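Local coordinates for major capsid protein P2 (Pseudoalteromonas phage pm2, PDB 2VVF) that forms the icosahedral protein shell of a lipid-containing marine bacteriophage, assembling as homotrimers of double jelly-roll subunits, at residues D33-G38 against A78-F83; T40-K45 against T61-I66. All blocks are in the same frame, centred on the assembly; numbering follows the deposited sequence.

Both contacts belong to the N-terminal jelly roll, their centres about 10 Å apart on the same side of the chain's centre. In chain order, strand 28-37 is followed by strand 44-51, helix 63-71 and strand 80-84. Interaction 2 (40-45 with 61-66) is thus closed between the two halves of interaction 1 (33-38 with 78-83). Interaction 1 pairs two strands of one sheet; interaction 2 joins the start of a strand of the domain's other sheet to the entrance of helix 63-71. The two meet where V81 packs on L62, L65 and I66, which ties that helix to the strand following it. Interaction 1 also reaches a neighbouring subunit of the capsid trimer.

Interaction 1 (D33-G38 against A78-F83)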
loop_
_atom_site.group_PDB
_atom_site.type_symbol
_atom_site.label_atom_id
_atom_site.label_comp_id
_atom_site.label_asym_id
_atom_site.label_seq_id
_atom_site.Cartn_x
_atom_site.Cartn_y
_atom_site.Cartn_z
ATOM N N ASP A 33 -11.950 6.722 17.945
ATOM C CA ASP A 33 -10.687 7.207 18.490
ATOM C C ASP A 33 -10.820 7.581 19.961
ATOM O O ASP A 33 -11.518 8.532 20.310
ATOM C CB ASP A 33 -10.171 8.398 17.677
ATOM C CG ASP A 33 -10.134 8.114 16.186
ATOM O OD1 ASP A 33 -9.664 7.024 15.795
ATOM O OD2 ASP A 33 -10.580 8.978 15.402
ATOM N N LEU A 34 -10.144 6.827 20.822
ATOM C CA LEU A 34 -10.194 7.077 22.256
ATOM C C LEU A 34 -8.943 7.790 22.754
ATOM O O LEU A 34 -7.846 7.235 22.725
ATOM C CB LEU A 34 -10.401 5.770 23.026
ATOM C CG LEU A 34 -10.385 5.874 24.555
ATOM C CD1 LEU A 34 -11.593 6.651 25.056
ATOM C CD2 LEU A 34 -10.327 4.493 25.189
ATOM N N ARG A 35 -9.121 9.023 23.215
ATOM C CA ARG A 35 -8.017 9.814 23.741
ATOM C C ARG A 35 -7.914 9.588 25.245
ATOM O O ARG A 35 -8.919 9.599 25.951
ATOM C CB ARG A 35 -8.237 11.300 23.440
ATOM C CG ARG A 35 -7.072 12.196 23.829
ATOM C CD ARG A 35 -7.286 13.620 23.344
ATOM N NE ARG A 35 -6.975 13.774 21.924
ATOM C CZ ARG A 35 -5.751 13.692 21.414
ATOM N NH1 ARG A 35 -4.715 13.452 22.204
ATOM N NH2 ARG A 35 -5.562 13.849 20.113
ATOM N N TYR A 36 -6.698 9.360 25.729
ATOM C CA TYR A 36 -6.480 9.104 27.147
ATOM C C TYR A 36 -5.297 9.889 27.698
ATOM O O TYR A 36 -4.335 10.177 26.984
ATOM C CB TYR A 36 -6.257 7.610 27.388
ATOM C CG TYR A 36 -5.022 7.064 26.703
ATOM C CD1 TYR A 36 -5.097 6.505 25.431
ATOM C CD2 TYR A 36 -3.776 7.132 27.316
ATOM C CE1 TYR A 36 -3.967 6.017 24.795
ATOM C CE2 TYR A 36 -2.640 6.649 26.685
ATOM C CZ TYR A 36 -2.741 6.092 25.426
ATOM O OH TYR A 36 -1.613 5.610 24.801
ATOM N N SER A 37 -5.373 10.215 28.982
ATOM C CA SER A 37 -4.313 10.942 29.668
ATOM C C SER A 37 -4.514 10.789 31.172
ATOM O O SER A 37 -5.641 10.626 31.640
ATOM C CB SER A 37 -4.321 12.420 29.267
ATOM O OG SER A 37 -5.220 13.168 30.066
ATOM N N GLY A 38 -3.417 10.812 31.922
ATOM C CA GLY A 38 -3.486 10.647 33.369
ATOM C C GLY A 38 -3.711 9.174 33.706
ATOM O O GLY A 38 -4.068 8.826 34.832
ATOM N N ALA A 78 0.744 8.379 20.654
ATOM C CA ALA A 78 0.684 8.420 22.110
ATOM C C ALA A 78 -0.444 9.335 22.570
ATOM O O ALA A 78 -0.582 10.459 22.084
ATOM C CB ALA A 78 2.012 8.883 22.681
ATOM N N GLY A 79 -1.252 8.847 23.502
ATOM C CA GLY A 79 -2.368 9.623 24.024
ATOM C C GLY A 79 -3.669 9.283 23.306
ATOM O O GLY A 79 -4.726 9.809 23.643
ATOM N N VAL A 80 -3.588 8.402 22.316
ATOM C CA VAL A 80 -4.768 7.998 21.563
ATOM C C VAL A 80 -4.693 6.546 21.111
ATOM O O VAL A 80 -3.636 6.061 20.706
ATOM C CB VAL A 80 -5.037 8.933 20.362
ATOM C CG1 VAL A 80 -6.492 8.825 19.919
ATOM C CG2 VAL A 80 -4.684 10.369 20.707
ATOM N N VAL A 81 -5.831 5.864 21.171
ATOM C CA VAL A 81 -5.932 4.477 20.735
ATOM C C VAL A 81 -7.258 4.312 20.002
ATOM O O VAL A 81 -8.311 4.710 20.503
ATOM C CB VAL A 81 -5.778 3.486 21.907
ATOM C CG1 VAL A 81 -6.982 3.551 22.830
ATOM C CG2 VAL A 81 -5.566 2.071 21.383
ATOM N N SER A 82 -7.199 3.771 18.792
ATOM C CA SER A 82 -8.393 3.624 17.972
ATOM C C SER A 82 -8.949 2.211 17.904
ATOM O O SER A 82 -8.208 1.231 17.958
ATOM C CB SER A 82 -8.134 4.145 16.555
ATOM O OG SER A 82 -7.644 5.475 16.576
ATOM N N PHE A 83 -10.267 2.125 17.758
ATOM C CA PHE A 83 -10.957 0.853 17.608
ATOM C C PHE A 83 -11.266 0.728 16.128
ATOM O O PHE A 83 -12.206 1.350 15.632
ATOM C CB PHE A 83 -12.269 0.855 18.394
ATOM C CG PHE A 83 -12.094 0.709 19.879
ATOM C CD1 PHE A 83 -12.293 -0.514 20.497
ATOM C CD2 PHE A 83 -11.760 1.802 20.661
ATOM C CE1 PHE A 83 -12.143 -0.645 21.868
ATOM C CE2 PHE A 83 -11.612 1.675 22.030
ATOM C CZ PHE A 83 -11.804 0.451 22.632
#
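R35 and V80 face each other as a non-hydrogen-bonded antiparallel pair where strand 80-84 joins strand 28-37 in a sheet of the N-terminal jelly roll. R35 CB lies 3.8 Å from G79 O, and CG comes closer to that same oxygen, at 3.4 Å. The chain then bends at chi3 (-79°), laying one guanidinium face against V80 CG2, which is 3.4 Å from R35 NH1; CZ and NH2 lie slightly farther from the same methyl. Beyond it, R35 NH2 forms a salt bridge with D202 of the second subunit. The backbones are joined at L34 and V81 by L34 N to V81 O (2.8 Å) and V81 N to L34 O (2.9 Å), and farther along by Y36 N to G79 O (2.9 Å). With Y36 CG placed between the backbone N and the carbonyl carbon (chi1 63°), the ring folds back over G79, whose CA makes a CH-pi contact 4.0 Å from the Y36 ring centroid. On the face shared with R35 and V80, S82 OG donates to D33 OD1 while also bonding Y205 OH of the second subunit. S82 OG, 2.7 Å away, meets D33 OD1 on its anti side, 26° out of the carboxylate plane.

Interaction 2 (T40-K45 against T61-I66); sequences TPSQIK and TLNDLI
K45 and T61 form an antiparallel non-hydrogen-bonded pair, their CA atoms 4.2 Å apart, just where a 3-10 turn at 41-43 runs into strand 44-51 and the other segment turns into helix 63-71. Next to this pair L62 N donates to I44 O at 2.9 Å, lying in the plane of that carbonyl, although the hydrogen bond is bent at the hydrogen (137°). T61 CA also brings its hydrogen to I44 O, so that one carbonyl receives two adjoining residues. N63 N is shared: T61 OG1 accepts it at 3.1 Å in a capping bond of the ST-turn kind, and P41 O, which also takes I44 N, adds a weak bond. This is the junction in the N-terminal jelly roll where the hairpin of strands 44-51 and 54-59 gives way to the helix leading across to strand 80-84. I44 and L62 lie side by side and point the same way, with I44 CB 3.7 Å from L62 CB. L62 CB also lies against the turn, 3.1 Å from P41 O. The proline ring crosses the end of I66, whose extended arm (chi2 173°) carries CD1 to 3.4 Å from P41 CG. The aromatic ring of Y36, on strand 28-37, packs on both P41 and I66. S42 OG comes within 4.1 Å of N63 CB, and N63 CB also lies 4.0 Å from P41 CB.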
loop_
_atom_site.group_PDB
_atom_site.type_symbol
_atom_site.label_atom_id
_atom_site.label_comp_id
_atom_site.label_asym_id
_atom_site.label_seq_id
_atom_site.Cartn_x
_atom_site.Cartn_y
_atom_site.Cartn_z
ATOM N N THR A 40 -2.453 4.951 32.045
ATOM C CA THR A 40 -1.771 4.143 31.041
ATOM C C THR A 40 -2.758 3.175 30.398
ATOM O O THR A 40 -3.782 2.833 30.992
ATOM C CB THR A 40 -0.554 3.400 31.631
ATOM O OG1 THR A 40 -0.989 2.206 32.294
ATOM C CG2 THR A 40 0.188 4.287 32.618
ATOM N N PRO A 41 -2.454 2.741 29.179
ATOM C CA PRO A 41 -3.323 1.808 28.470
ATOM C C PRO A 41 -3.500 0.528 29.280
ATOM O O PRO A 41 -4.559 -0.100 29.247
ATOM C CB PRO A 41 -2.545 1.522 27.184
ATOM C CG PRO A 41 -1.739 2.747 26.961
ATOM C CD PRO A 41 -1.350 3.224 28.332
ATOM N N SER A 42 -2.458 0.157 30.016
ATOM C CA SER A 42 -2.490 -1.041 30.846
ATOM C C SER A 42 -3.340 -0.817 32.094
ATOM O O SER A 42 -3.726 -1.769 32.773
ATOM C CB SER A 42 -1.071 -1.463 31.236
ATOM O OG SER A 42 -0.122 -0.978 30.302
ATOM N N GLN A 43 -3.636 0.446 32.384
ATOM C CA GLN A 43 -4.452 0.794 33.541
ATOM C C GLN A 43 -5.938 0.816 33.184
ATOM O O GLN A 43 -6.791 1.004 34.051
ATOM C CB GLN A 43 -4.009 2.129 34.146
ATOM C CG GLN A 43 -3.057 1.978 35.326
ATOM C CD GLN A 43 -2.263 3.238 35.608
ATOM O OE1 GLN A 43 -2.449 4.266 34.955
ATOM N NE2 GLN A 43 -1.368 3.165 36.588
ATOM N N ILE A 44 -6.236 0.612 31.906
ATOM C CA ILE A 44 -7.617 0.546 31.434
ATOM C C ILE A 44 -7.911 -0.933 31.212
ATOM O O ILE A 44 -7.652 -1.474 30.136
ATOM C CB ILE A 44 -7.820 1.361 30.143
ATOM C CG1 ILE A 44 -7.488 2.835 30.384
ATOM C CG2 ILE A 44 -9.244 1.205 29.635
ATOM C CD1 ILE A 44 -8.527 3.571 31.200
ATOM N N LYS A 45 -8.397 -1.593 32.259
ATOM C CA LYS A 45 -8.631 -3.031 32.222
ATOM C C LYS A 45 -10.020 -3.489 31.793
ATOM O O LYS A 45 -10.966 -2.707 31.742
ATOM C CB LYS A 45 -8.267 -3.658 33.569
ATOM C CG LYS A 45 -7.022 -3.066 34.213
ATOM C CD LYS A 45 -6.974 -3.363 35.704
ATOM C CE LYS A 45 -8.101 -2.657 36.441
ATOM N NZ LYS A 45 -8.220 -3.114 37.855
ATOM N N THR A 61 -6.533 -5.480 28.670
ATOM C CA THR A 61 -6.196 -4.082 28.920
ATOM C C THR A 61 -6.185 -3.327 27.595
ATOM O O THR A 61 -6.126 -3.936 26.526
ATOM C CB THR A 61 -4.858 -3.923 29.666
ATOM O OG1 THR A 61 -3.787 -3.813 28.721
ATOM C CG2 THR A 61 -4.607 -5.106 30.584
ATOM N N LEU A 62 -6.257 -2.003 27.668
ATOM C CA LEU A 62 -6.261 -1.175 26.468
ATOM C C LEU A 62 -4.964 -1.321 25.678
ATOM O O LEU A 62 -4.908 -0.991 24.495
ATOM C CB LEU A 62 -6.503 0.293 26.828
ATOM C CG LEU A 62 -7.057 1.177 25.711
ATOM C CD1 LEU A 62 -8.408 0.664 25.233
ATOM C CD2 LEU A 62 -7.162 2.622 26.177
ATOM N N ASN A 63 -3.925 -1.822 26.338
ATOM C CA ASN A 63 -2.630 -2.013 25.695
ATOM C C ASN A 63 -2.692 -3.090 24.619
ATOM O O ASN A 63 -1.896 -3.088 23.681
ATOM C CB ASN A 63 -1.560 -2.368 26.727
ATOM C CG ASN A 63 -0.161 -2.321 26.149
ATOM O OD1 ASN A 63 0.227 -1.342 25.514
ATOM N ND2 ASN A 63 0.601 -3.391 26.350
ATOM N N ASP A 64 -3.639 -4.010 24.764
ATOM C CA ASP A 64 -3.811 -5.086 23.800
ATOM C C ASP A 64 -4.408 -4.549 22.503
ATOM O O ASP A 64 -4.216 -5.128 21.431
ATOM C CB ASP A 64 -4.691 -6.194 24.382
ATOM C CG ASP A 64 -3.903 -7.178 25.226
ATOM O OD1 ASP A 64 -3.826 -6.976 26.458
ATOM O OD2 ASP A 64 -3.345 -8.140 24.654
ATOM N N LEU A 65 -5.124 -3.431 22.603
ATOM C CA LEU A 65 -5.715 -2.799 21.430
ATOM C C LEU A 65 -4.620 -2.037 20.690
ATOM O O LEU A 65 -4.636 -1.933 19.462
ATOM C CB LEU A 65 -6.840 -1.847 21.837
ATOM C CG LEU A 65 -7.502 -1.055 20.704
ATOM C CD1 LEU A 65 -8.218 -1.980 19.731
ATOM C CD2 LEU A 65 -8.454 -0.004 21.250
ATOM N N ILE A 66 -3.658 -1.526 21.453
ATOM C CA ILE A 66 -2.526 -0.801 20.889
ATOM C C ILE A 66 -1.639 -1.779 20.122
ATOM O O ILE A 66 -1.122 -1.460 19.052
ATOM C CB ILE A 66 -1.720 -0.084 21.987
ATOM C CG1 ILE A 66 -2.491 1.129 22.515
ATOM C CG2 ILE A 66 -0.355 0.328 21.460
ATOM C CD1 ILE A 66 -1.846 1.783 23.718
#